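PDB 5LY8: tail component from Lactobacillus phage J-1, which probably helps the phage recognise its Lactobacillus casei host by binding cell-surface carbohydrate, this chain being the second carbohydrate-binding module of the evolved distal tail protein. Local coordinates for residues A[36-41]-A[109-114]; A[90-95]-A[231-236]; A[117-122]-A[205-210]; A[168-173]-A[181-186]. One frame throughout, in Å; residues are numbered along the deposited sequence.

Interaction 1: A[36-41]-A[109-114]; sequences TAFPYY and VGRFEF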
# COMPACT_ATOMS: atom_id res chain seq x y z
N THR A 36 7.24 -1.33 7.29
CA THR A 36 6.17 -2.33 7.08
C THR A 36 5.20 -2.30 8.24
O THR A 36 5.55 -1.85 9.32
CB THR A 36 6.73 -3.75 6.92
OG1 THR A 36 7.33 -4.17 8.16
CG2 THR A 36 7.72 -3.84 5.80
N ALA A 37 3.96 -2.75 8.02
CA ALA A 37 2.91 -2.69 9.02
C ALA A 37 2.51 -4.04 9.60
O ALA A 37 2.10 -4.11 10.76
CB ALA A 37 1.68 -1.99 8.44
N PHE A 38 2.61 -5.13 8.82
CA PHE A 38 2.12 -6.44 9.28
C PHE A 38 2.65 -6.73 10.69
O PHE A 38 3.87 -6.74 10.91
CB PHE A 38 2.55 -7.54 8.32
CG PHE A 38 2.06 -8.89 8.78
CD1 PHE A 38 0.70 -9.20 8.76
CD2 PHE A 38 2.94 -9.82 9.29
CE1 PHE A 38 0.25 -10.44 9.20
CE2 PHE A 38 2.48 -11.06 9.75
CZ PHE A 38 1.14 -11.36 9.70
N PRO A 39 1.75 -6.98 11.66
CA PRO A 39 2.19 -7.15 13.06
C PRO A 39 2.62 -8.59 13.31
O PRO A 39 1.91 -9.38 13.96
CB PRO A 39 0.94 -6.77 13.86
CG PRO A 39 -0.21 -7.15 12.97
CD PRO A 39 0.27 -6.93 11.55
N TYR A 40 3.81 -8.92 12.79
CA TYR A 40 4.33 -10.28 12.89
C TYR A 40 4.35 -10.80 14.31
O TYR A 40 4.12 -11.99 14.54
CB TYR A 40 5.76 -10.36 12.30
CG TYR A 40 6.76 -9.38 12.90
CD1 TYR A 40 6.90 -8.11 12.38
CD2 TYR A 40 7.54 -9.73 14.01
CE1 TYR A 40 7.82 -7.20 12.91
CE2 TYR A 40 8.43 -8.82 14.57
CZ TYR A 40 8.57 -7.56 14.01
OH TYR A 40 9.47 -6.65 14.52
N TYR A 41 4.61 -9.91 15.26
CA TYR A 41 4.74 -10.19 16.69
C TYR A 41 3.42 -10.64 17.33
O TYR A 41 3.42 -11.09 18.47
CB TYR A 41 5.36 -8.98 17.44
CG TYR A 41 4.79 -7.67 16.98
CD1 TYR A 41 5.36 -6.99 15.92
CD2 TYR A 41 3.61 -7.16 17.54
CE1 TYR A 41 4.77 -5.83 15.41
CE2 TYR A 41 3.03 -6.01 17.03
CZ TYR A 41 3.61 -5.36 15.97
OH TYR A 41 3.00 -4.22 15.47
N VAL A 109 -0.12 -17.67 -2.05
CA VAL A 109 -0.07 -16.82 -0.87
C VAL A 109 0.66 -15.54 -1.23
O VAL A 109 1.73 -15.59 -1.86
CB VAL A 109 0.61 -17.56 0.32
CG1 VAL A 109 0.96 -16.63 1.48
CG2 VAL A 109 -0.26 -18.72 0.80
N GLY A 110 0.14 -14.40 -0.80
CA GLY A 110 0.85 -13.17 -1.07
C GLY A 110 0.23 -12.02 -0.33
O GLY A 110 -0.90 -12.12 0.15
N ARG A 111 0.96 -10.93 -0.23
CA ARG A 111 0.51 -9.72 0.45
C ARG A 111 1.12 -8.53 -0.23
O ARG A 111 2.27 -8.59 -0.67
CB ARG A 111 0.97 -9.77 1.94
CG ARG A 111 0.77 -8.49 2.73
CD ARG A 111 1.29 -8.66 4.17
NE ARG A 111 0.91 -7.52 5.01
CZ ARG A 111 -0.25 -7.38 5.61
NH1 ARG A 111 -1.17 -8.34 5.53
NH2 ARG A 111 -0.53 -6.28 6.28
N PHE A 112 0.38 -7.40 -0.25
CA PHE A 112 1.01 -6.11 -0.52
C PHE A 112 0.56 -5.11 0.51
O PHE A 112 -0.53 -5.23 1.07
CB PHE A 112 0.86 -5.58 -1.95
CG PHE A 112 -0.53 -5.25 -2.43
CD1 PHE A 112 -1.22 -4.16 -1.91
CD2 PHE A 112 -1.09 -5.93 -3.51
CE1 PHE A 112 -2.49 -3.82 -2.40
CE2 PHE A 112 -2.32 -5.55 -4.03
CZ PHE A 112 -3.00 -4.48 -3.49
N GLU A 113 1.44 -4.14 0.77
CA GLU A 113 1.16 -2.98 1.61
C GLU A 113 1.50 -1.73 0.84
O GLU A 113 2.59 -1.64 0.26
CB GLU A 113 1.96 -2.99 2.91
CG GLU A 113 1.58 -4.11 3.85
CD GLU A 113 2.34 -4.11 5.16
OE1 GLU A 113 3.15 -3.17 5.40
OE2 GLU A 113 2.13 -5.07 5.94
N PHE A 114 0.61 -0.74 0.89
CA PHE A 114 0.88 0.63 0.46
C PHE A 114 0.74 1.47 1.72
O PHE A 114 -0.36 1.60 2.28
CB PHE A 114 -0.04 1.09 -0.66
CG PHE A 114 0.24 0.35 -1.95
CD1 PHE A 114 1.43 0.55 -2.63
CD2 PHE A 114 -0.65 -0.58 -2.45
CE1 PHE A 114 1.72 -0.16 -3.81
CE2 PHE A 114 -0.37 -1.28 -3.64
CZ PHE A 114 0.80 -1.05 -4.32
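With CG beside its backbone N (chi1 -67°) and the chain extended beyond, E113 reaches from strand 110-118 to the loop 36-41, where its carboxylate meets two successive backbone N-H groups. A37 N donates to OE1 of E113 at 2.8 Å, and F38 N donates to OE2 of E113 at 2.9 Å along a more bent path; both arrive on the syn side, a little out of the carboxylate plane. On the anti side of OE2 comes R111, two residues earlier on the same strand. Its chain is stretched from CG to NE, and NE and NH2 both hold that one oxygen, each 2.9 Å from E113 OE2, with the oxygen in the guanidinium plane. One guanidinium face is covered by F38, whose CD1 lies 3.8 Å from R111 CZ, ring and guanidinium planes being 56° apart. F38 also meets W73 edge-to-face. E113 OE1 also receives N115 ND2. A buried carboxylate thus accepts three N-H bonds at OE2 and two at OE1, an arrangement that probably favours its ionised form and ties an irregular loop of the carbohydrate-binding module to its beta sheet.

Interaction 2: A[90-95]-A[231-236]; sequences NTANFQ and FEWINV
E232 O accepts Q95 N at 2.9 Å and also meets F94 CA at 3.2 Å in a CA-H...O contact. Here the start of strand 94-103 pairs antiparallel with the later part of strand 223-238 in the six-stranded sheet of this concanavalin-like module. Q95 and E232 form a hydrogen-bonded pair, closed by E232 N to Q95 O, while F94 and W233 form the non-hydrogen-bonded pair beside it. The side chains of Q95 and E232 run side by side, and Q95 NE2 reaches E232 OE2 at 3.1 Å, on its syn side but well out of the carboxylate plane; the other oxygen of E232 is held by R16. On the face carrying F94 and W233 the packing is aromatic. F231 CZ comes to 3.4 Å from F94 CB, the two rings meeting obliquely with planes 35° apart, and the far end of the indole rests by N90, whose CA is 3.5 Å from W233 CH2. W233 NE1 is bound to P83 O. I234 N donates to N93 O at 3.0 Å from above the carbonyl plane, and the W233 ring brings its edge to the same oxygen, W233 CE3 lying 3.4 Å from N93 O. Where the chain turns a corner at N235, its ND2 donates to N93 OD1 at 3.0 Å, in the carbonyl plane and on a lone pair, with the two amide planes almost perpendicular.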
# COMPACT_ATOMS: atom_id res chain seq x y z
N ASN A 90 2.12 19.53 5.93
CA ASN A 90 2.18 18.11 5.67
C ASN A 90 1.06 17.37 6.43
O ASN A 90 1.05 16.13 6.51
CB ASN A 90 3.54 17.49 5.90
CG ASN A 90 4.10 17.76 7.25
OD1 ASN A 90 3.41 18.25 8.16
ND2 ASN A 90 5.39 17.51 7.41
N THR A 91 0.10 18.14 6.94
CA THR A 91 -1.07 17.58 7.64
C THR A 91 -2.30 17.74 6.77
O THR A 91 -3.39 17.29 7.16
CB THR A 91 -1.29 18.26 9.01
OG1 THR A 91 -1.42 19.67 8.81
CG2 THR A 91 -0.17 17.96 10.00
N ALA A 92 -2.14 18.34 5.58
CA ALA A 92 -3.20 18.62 4.63
C ALA A 92 -3.71 17.38 3.89
O ALA A 92 -3.18 16.27 4.04
CB ALA A 92 -2.75 19.72 3.66
N ASN A 93 -4.77 17.59 3.10
CA ASN A 93 -5.42 16.52 2.35
C ASN A 93 -4.53 15.95 1.26
O ASN A 93 -3.65 16.64 0.73
CB ASN A 93 -6.71 17.04 1.70
CG ASN A 93 -7.79 17.51 2.63
OD1 ASN A 93 -8.78 18.11 2.17
ND2 ASN A 93 -7.64 17.26 3.92
N PHE A 94 -4.74 14.68 0.91
CA PHE A 94 -3.91 14.06 -0.11
C PHE A 94 -4.61 12.89 -0.71
O PHE A 94 -5.61 12.42 -0.18
CB PHE A 94 -2.56 13.55 0.50
CG PHE A 94 -2.68 12.52 1.60
CD1 PHE A 94 -3.07 11.21 1.32
CD2 PHE A 94 -2.39 12.85 2.92
CE1 PHE A 94 -3.21 10.26 2.34
CE2 PHE A 94 -2.47 11.88 3.93
CZ PHE A 94 -2.90 10.60 3.64
N GLN A 95 -4.05 12.39 -1.82
CA GLN A 95 -4.39 11.07 -2.34
C GLN A 95 -3.12 10.36 -2.74
O GLN A 95 -2.22 10.96 -3.35
CB GLN A 95 -5.44 11.05 -3.44
CG GLN A 95 -5.04 11.68 -4.75
CD GLN A 95 -6.02 11.32 -5.84
OE1 GLN A 95 -6.80 10.36 -5.73
NE2 GLN A 95 -5.93 12.02 -6.97
N PHE A 231 1.68 10.23 -5.54
CA PHE A 231 1.13 10.87 -4.36
C PHE A 231 0.92 12.33 -4.73
O PHE A 231 1.81 12.96 -5.32
CB PHE A 231 2.11 10.81 -3.19
CG PHE A 231 1.64 11.55 -1.95
CD1 PHE A 231 0.99 10.88 -0.93
CD2 PHE A 231 1.82 12.93 -1.84
CE1 PHE A 231 0.56 11.57 0.20
CE2 PHE A 231 1.36 13.62 -0.71
CZ PHE A 231 0.75 12.94 0.31
N GLU A 232 -0.26 12.86 -4.39
CA GLU A 232 -0.58 14.26 -4.58
C GLU A 232 -1.14 14.89 -3.33
O GLU A 232 -2.05 14.33 -2.73
CB GLU A 232 -1.65 14.47 -5.67
CG GLU A 232 -1.34 13.96 -7.06
CD GLU A 232 -2.50 14.11 -8.03
OE1 GLU A 232 -2.20 14.19 -9.24
OE2 GLU A 232 -3.68 13.99 -7.62
N TRP A 233 -0.66 16.09 -3.02
CA TRP A 233 -1.33 16.93 -2.04
C TRP A 233 -2.55 17.50 -2.78
O TRP A 233 -2.42 17.87 -3.95
CB TRP A 233 -0.43 18.09 -1.61
CG TRP A 233 0.75 17.66 -0.79
CD1 TRP A 233 2.06 17.75 -1.15
CD2 TRP A 233 0.72 17.07 0.51
NE1 TRP A 233 2.86 17.34 -0.11
CE2 TRP A 233 2.06 16.92 0.92
CE3 TRP A 233 -0.30 16.74 1.40
CZ2 TRP A 233 2.41 16.37 2.16
CZ3 TRP A 233 0.04 16.17 2.62
CH2 TRP A 233 1.38 15.99 2.98
N ILE A 234 -3.71 17.55 -2.12
CA ILE A 234 -4.92 18.06 -2.77
C ILE A 234 -5.54 19.18 -1.94
O ILE A 234 -5.22 19.33 -0.75
CB ILE A 234 -5.92 16.95 -3.14
CG1 ILE A 234 -6.49 16.29 -1.89
CG2 ILE A 234 -5.33 15.93 -4.16
CD1 ILE A 234 -7.51 15.18 -2.11
N ASN A 235 -6.38 20.01 -2.59
CA ASN A 235 -7.03 21.16 -1.93
C ASN A 235 -5.95 22.05 -1.29
O ASN A 235 -6.04 22.36 -0.10
CB ASN A 235 -8.06 20.67 -0.88
CG ASN A 235 -9.07 19.69 -1.41
OD1 ASN A 235 -9.73 19.91 -2.44
ND2 ASN A 235 -9.20 18.58 -0.72
N VAL A 236 -4.88 22.36 -2.07
CA VAL A 236 -3.76 23.15 -1.53
C VAL A 236 -4.09 24.61 -1.75
O VAL A 236 -4.18 25.06 -2.90
CB VAL A 236 -2.36 22.83 -2.13
CG1 VAL A 236 -1.27 23.63 -1.39
CG2 VAL A 236 -2.04 21.34 -2.10
O HOH W 1 -5.83 20.22 2.25

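Interaction 3: A[117-122]-A[205-210]; sequences TYQGKI and PIDGWT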
# COMPACT_ATOMS: atom_id res chain seq x y z
N THR A 117 3.89 7.10 6.04
CA THR A 117 4.62 7.12 7.30
C THR A 117 4.98 8.52 7.73
O THR A 117 4.92 9.45 6.93
CB THR A 117 5.90 6.26 7.14
OG1 THR A 117 6.78 6.85 6.16
CG2 THR A 117 5.59 4.82 6.73
N TYR A 118 5.39 8.64 8.99
CA TYR A 118 5.91 9.88 9.53
C TYR A 118 7.00 9.54 10.50
O TYR A 118 6.77 8.77 11.45
CB TYR A 118 4.85 10.77 10.23
CG TYR A 118 5.40 12.13 10.60
CD1 TYR A 118 5.78 13.04 9.61
CD2 TYR A 118 5.57 12.51 11.93
CE1 TYR A 118 6.30 14.28 9.93
CE2 TYR A 118 6.07 13.77 12.26
CZ TYR A 118 6.42 14.65 11.25
OH TYR A 118 6.93 15.89 11.56
N GLN A 119 8.19 10.12 10.32
CA GLN A 119 9.34 9.90 11.20
C GLN A 119 9.55 8.40 11.50
O GLN A 119 9.83 8.03 12.63
CB GLN A 119 9.28 10.77 12.48
CG GLN A 119 9.30 12.26 12.12
CD GLN A 119 9.32 13.21 13.31
OE1 GLN A 119 8.70 13.02 14.38
NE2 GLN A 119 9.96 14.35 13.09
N GLY A 120 9.38 7.56 10.47
CA GLY A 120 9.67 6.14 10.59
C GLY A 120 8.54 5.27 11.10
O GLY A 120 8.75 4.06 11.28
N LYS A 121 7.36 5.84 11.36
CA LYS A 121 6.24 5.06 11.86
C LYS A 121 5.11 5.07 10.86
O LYS A 121 4.89 6.07 10.17
CB LYS A 121 5.74 5.66 13.19
CG LYS A 121 6.72 5.44 14.34
CD LYS A 121 6.09 5.80 15.70
CE LYS A 121 7.09 5.72 16.84
NZ LYS A 121 7.41 4.31 17.17
N ILE A 122 4.36 3.96 10.80
CA ILE A 122 3.15 3.92 10.00
C ILE A 122 2.13 4.94 10.51
O ILE A 122 1.85 5.01 11.72
CB ILE A 122 2.50 2.51 10.09
CG1 ILE A 122 3.42 1.39 9.56
CG2 ILE A 122 1.12 2.48 9.41
CD1 ILE A 122 3.65 1.46 8.00
N PRO A 205 0.86 14.51 10.74
CA PRO A 205 1.60 14.68 9.48
C PRO A 205 2.05 13.39 8.84
O PRO A 205 2.05 12.32 9.48
CB PRO A 205 2.82 15.51 9.91
CG PRO A 205 2.98 15.24 11.37
CD PRO A 205 1.71 14.76 11.92
N ILE A 206 2.50 13.50 7.60
CA ILE A 206 3.15 12.43 6.87
C ILE A 206 4.42 12.97 6.21
O ILE A 206 4.48 14.16 5.85
CB ILE A 206 2.27 11.62 5.90
CG1 ILE A 206 1.65 12.52 4.87
CG2 ILE A 206 1.21 10.73 6.64
CD1 ILE A 206 1.15 11.77 3.68
N ASP A 207 5.41 12.10 6.00
CA ASP A 207 6.66 12.50 5.35
C ASP A 207 7.25 11.41 4.47
O ASP A 207 8.36 11.57 3.97
CB ASP A 207 7.72 12.97 6.39
CG ASP A 207 8.21 11.85 7.30
OD1 ASP A 207 7.93 10.69 7.01
OD2 ASP A 207 8.92 12.14 8.29
N GLY A 208 6.54 10.31 4.26
CA GLY A 208 7.12 9.23 3.47
C GLY A 208 6.11 8.20 3.07
O GLY A 208 4.99 8.15 3.59
N TRP A 209 6.54 7.34 2.14
CA TRP A 209 5.72 6.22 1.69
C TRP A 209 6.58 5.00 1.49
O TRP A 209 7.76 5.13 1.16
CB TRP A 209 4.95 6.57 0.39
CG TRP A 209 5.84 6.81 -0.80
CD1 TRP A 209 6.42 7.99 -1.16
CD2 TRP A 209 6.24 5.85 -1.78
NE1 TRP A 209 7.17 7.83 -2.30
CE2 TRP A 209 7.08 6.52 -2.70
CE3 TRP A 209 5.99 4.48 -1.98
CZ2 TRP A 209 7.64 5.88 -3.81
CZ3 TRP A 209 6.57 3.84 -3.06
CH2 TRP A 209 7.35 4.55 -3.99
N THR A 210 5.96 3.82 1.65
CA THR A 210 6.60 2.54 1.35
C THR A 210 5.59 1.64 0.68
O THR A 210 4.44 1.55 1.13
CB THR A 210 7.08 1.83 2.64
OG1 THR A 210 8.09 2.61 3.28
CG2 THR A 210 7.66 0.41 2.35
O HOH W 2 8.71 8.21 7.61
O HOH W 3 8.36 5.17 4.52
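The ring of Y118 is sandwiched between P205 and Q119. P205 CG sits over the centre of one face in a CH-pi contact, 3.5 Å from the centroid of the Y118 ring, while Q119 CG lies on the opposite face, displaced toward the rim. D207 N is at the ring edge, in plane. Y118 reaches P205 because its CG is anti to the backbone N (chi1 -171°), swinging the ring out alongside the loop that leads into strand 208-216.

The backbones meet in a classic beta bulge: D207 and G208 both face T117. T117 O accepts D207 N at 2.9 Å along a nearly straight path and G208 N only weakly, and T117 N donates to G208 O. D207 also grips the type I' turn from Y118 to K121. With CG between the backbone N and the carbonyl carbon (chi1 67°), its carboxylate turns back over the hairpin, and Q119 N donates to D207 OD2 at 3.0 Å. The other oxygen, D207 OD1, takes a hydrogen bond from a water 2.7 Å away, which accepts from G120 N and also bonds T117 OG1. A second water links T117 OG1 to T210 OG1. D207 thus binds the turn directly through Q119 N and, by way of the first water, through G120 N.

The contact lies where strand 110-118 turns into strand 121-130 and strand 208-216 pairs alongside. I206 packs on V123 and, toward the six-stranded sheet, on F231 and W233 of strand 223-238; W209 stacks on Y18 of strand 11-20.

Interaction 4: A[168-173]-A[181-186]; sequences YNAVIT and FRLDRI
Y168 lays its ring obliquely against L183 and R185, Y168 CD2 being 3.6 Å from L183 CG and Y168 CE2 3.6 Å from R185 CG. Its hydroxyl is bound to R164 O, and the guanidinium of R185 is taken up by G189 O and Y162. A170, I172 and F181 continue this face, the side chains of I172 and F181 running side by side.

The face bearing N169, V171, R182 and D184 is largely polar. R182 has CG beside its backbone N and a bend at chi3 (-44°), which brings the guanidinium over toward D184, two residues further along the strand. NE donates to OD1 and NH2 to OD2, a side-on salt bridge with R182 NH2 2.9 Å from D184 OD2 and each acceptor oxygen in the guanidinium plane. V171 supports one face of that guanidinium, V171 CG2 coming within 3.7 Å of R182 NH2. Two waters extend the network: one donates to both N169 OD1 and D184 OD2, the other accepts from R182 NH1. At the end of the strand, I186 CD1 packs 3.6 Å from N169 OD1.

Beneath lies a regular antiparallel ladder, in which the pairs N169-D184 and V171-R182 each exchange two backbone hydrogen bonds, R182 N to V171 O being 2.8 Å. These strands form the hairpin 166-175/178-185, set in the six-stranded sheet between strands 94-103 and 191-197. The apolar face packs on L126 of strand 121-130, with F181 edge-to-face against F154 of strand 151-158 in the second sheet.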
# COMPACT_ATOMS: atom_id res chain seq x y z
N TYR A 168 -6.58 -3.13 -10.44
CA TYR A 168 -7.18 -2.36 -9.37
C TYR A 168 -6.36 -1.12 -9.07
O TYR A 168 -5.14 -1.12 -9.26
CB TYR A 168 -7.19 -3.21 -8.06
CG TYR A 168 -8.16 -4.38 -8.08
CD1 TYR A 168 -7.78 -5.61 -8.60
CD2 TYR A 168 -9.46 -4.23 -7.61
CE1 TYR A 168 -8.69 -6.67 -8.68
CE2 TYR A 168 -10.35 -5.30 -7.62
CZ TYR A 168 -9.97 -6.50 -8.18
OH TYR A 168 -10.86 -7.54 -8.23
N ASN A 169 -7.04 -0.06 -8.60
CA ASN A 169 -6.35 1.09 -8.03
C ASN A 169 -6.51 1.01 -6.52
O ASN A 169 -7.63 1.03 -6.01
CB ASN A 169 -6.90 2.43 -8.53
CG ASN A 169 -6.35 2.83 -9.87
OD1 ASN A 169 -7.08 3.36 -10.74
ND2 ASN A 169 -5.08 2.60 -10.09
N ALA A 170 -5.40 0.88 -5.79
CA ALA A 170 -5.39 0.88 -4.33
C ALA A 170 -5.12 2.32 -3.92
O ALA A 170 -4.10 2.90 -4.30
CB ALA A 170 -4.30 -0.04 -3.79
N VAL A 171 -6.06 2.92 -3.17
CA VAL A 171 -5.99 4.34 -2.87
C VAL A 171 -6.12 4.61 -1.40
O VAL A 171 -6.98 4.02 -0.72
CB VAL A 171 -7.13 5.08 -3.63
CG1 VAL A 171 -7.02 6.59 -3.44
CG2 VAL A 171 -7.16 4.71 -5.11
N ILE A 172 -5.30 5.54 -0.89
CA ILE A 172 -5.50 6.11 0.44
C ILE A 172 -5.72 7.61 0.23
O ILE A 172 -4.92 8.27 -0.44
CB ILE A 172 -4.31 5.90 1.40
CG1 ILE A 172 -3.89 4.43 1.45
CG2 ILE A 172 -4.70 6.41 2.79
CD1 ILE A 172 -2.71 4.21 2.37
N THR A 173 -6.81 8.15 0.77
CA THR A 173 -7.10 9.58 0.67
C THR A 173 -7.36 10.12 2.07
O THR A 173 -7.92 9.42 2.91
CB THR A 173 -8.31 9.86 -0.25
OG1 THR A 173 -8.17 9.15 -1.48
CG2 THR A 173 -8.47 11.33 -0.59
N PHE A 181 -9.85 4.35 2.38
CA PHE A 181 -9.12 3.33 1.67
C PHE A 181 -10.02 2.81 0.57
O PHE A 181 -11.20 2.49 0.83
CB PHE A 181 -8.81 2.18 2.61
CG PHE A 181 -7.88 2.50 3.75
CD1 PHE A 181 -8.37 3.07 4.92
CD2 PHE A 181 -6.53 2.22 3.66
CE1 PHE A 181 -7.50 3.36 5.97
CE2 PHE A 181 -5.67 2.51 4.71
CZ PHE A 181 -6.16 3.07 5.86
N ARG A 182 -9.50 2.70 -0.66
CA ARG A 182 -10.28 2.15 -1.75
C ARG A 182 -9.50 1.08 -2.47
O ARG A 182 -8.28 1.13 -2.57
CB ARG A 182 -10.64 3.20 -2.80
CG ARG A 182 -11.34 4.43 -2.22
CD ARG A 182 -12.20 5.19 -3.21
NE ARG A 182 -11.51 5.36 -4.50
CZ ARG A 182 -10.83 6.44 -4.85
NH1 ARG A 182 -10.73 7.48 -4.03
NH2 ARG A 182 -10.22 6.49 -6.03
N LEU A 183 -10.25 0.14 -3.04
CA LEU A 183 -9.71 -0.83 -3.97
C LEU A 183 -10.65 -0.76 -5.17
O LEU A 183 -11.66 -1.48 -5.25
CB LEU A 183 -9.59 -2.24 -3.38
CG LEU A 183 -8.80 -3.22 -4.19
CD1 LEU A 183 -7.31 -2.93 -4.08
CD2 LEU A 183 -9.11 -4.65 -3.73
N ASP A 184 -10.34 0.14 -6.11
CA ASP A 184 -11.20 0.37 -7.26
C ASP A 184 -11.03 -0.73 -8.30
O ASP A 184 -9.89 -1.02 -8.69
CB ASP A 184 -10.88 1.71 -7.92
CG ASP A 184 -11.09 2.96 -7.10
OD1 ASP A 184 -11.82 2.90 -6.08
OD2 ASP A 184 -10.64 4.03 -7.55
N ARG A 185 -12.15 -1.32 -8.76
CA ARG A 185 -12.13 -2.33 -9.80
C ARG A 185 -12.06 -1.61 -11.14
O ARG A 185 -13.08 -1.16 -11.66
CB ARG A 185 -13.44 -3.13 -9.80
CG ARG A 185 -13.59 -4.15 -8.73
CD ARG A 185 -14.62 -5.21 -9.13
NE ARG A 185 -15.86 -4.57 -9.58
CZ ARG A 185 -16.95 -5.21 -9.95
NH1 ARG A 185 -17.00 -6.54 -9.91
NH2 ARG A 185 -18.02 -4.53 -10.36
N ILE A 186 -10.87 -1.46 -11.71
CA ILE A 186 -10.65 -0.79 -12.99
C ILE A 186 -11.41 -1.53 -14.12
O ILE A 186 -12.01 -0.88 -14.98
CB ILE A 186 -9.12 -0.66 -13.30
CG1 ILE A 186 -8.38 0.19 -12.23
CG2 ILE A 186 -8.87 -0.10 -14.75
CD1 ILE A 186 -6.88 0.20 -12.36
O HOH W 4 -9.65 4.32 -10.05
O HOH W 5 -9.14 10.02 -4.45

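In the fold
All four contacts belong to one beta-sandwich module. Interactions 2 and 4 lie in the six-stranded sheet, where strands 94-103 and 166-175 are neighbours; their centres are 17 Å apart. Interactions 1 and 3 share strand 110-118 of the other sheet, with centres 16 Å apart, and meet where T36 and A37 pack on I122. The sheets touch where F114 packs on A170 and I172, and where I206 packs against both F94 and F231. Along the chain, interaction 1 closes before interaction 3 opens, interaction 4 is nested inside interaction 3 and that inside interaction 2, and interactions 1 and 2 alternate. Segments distant in sequence are thereby interlocked into one compact domain.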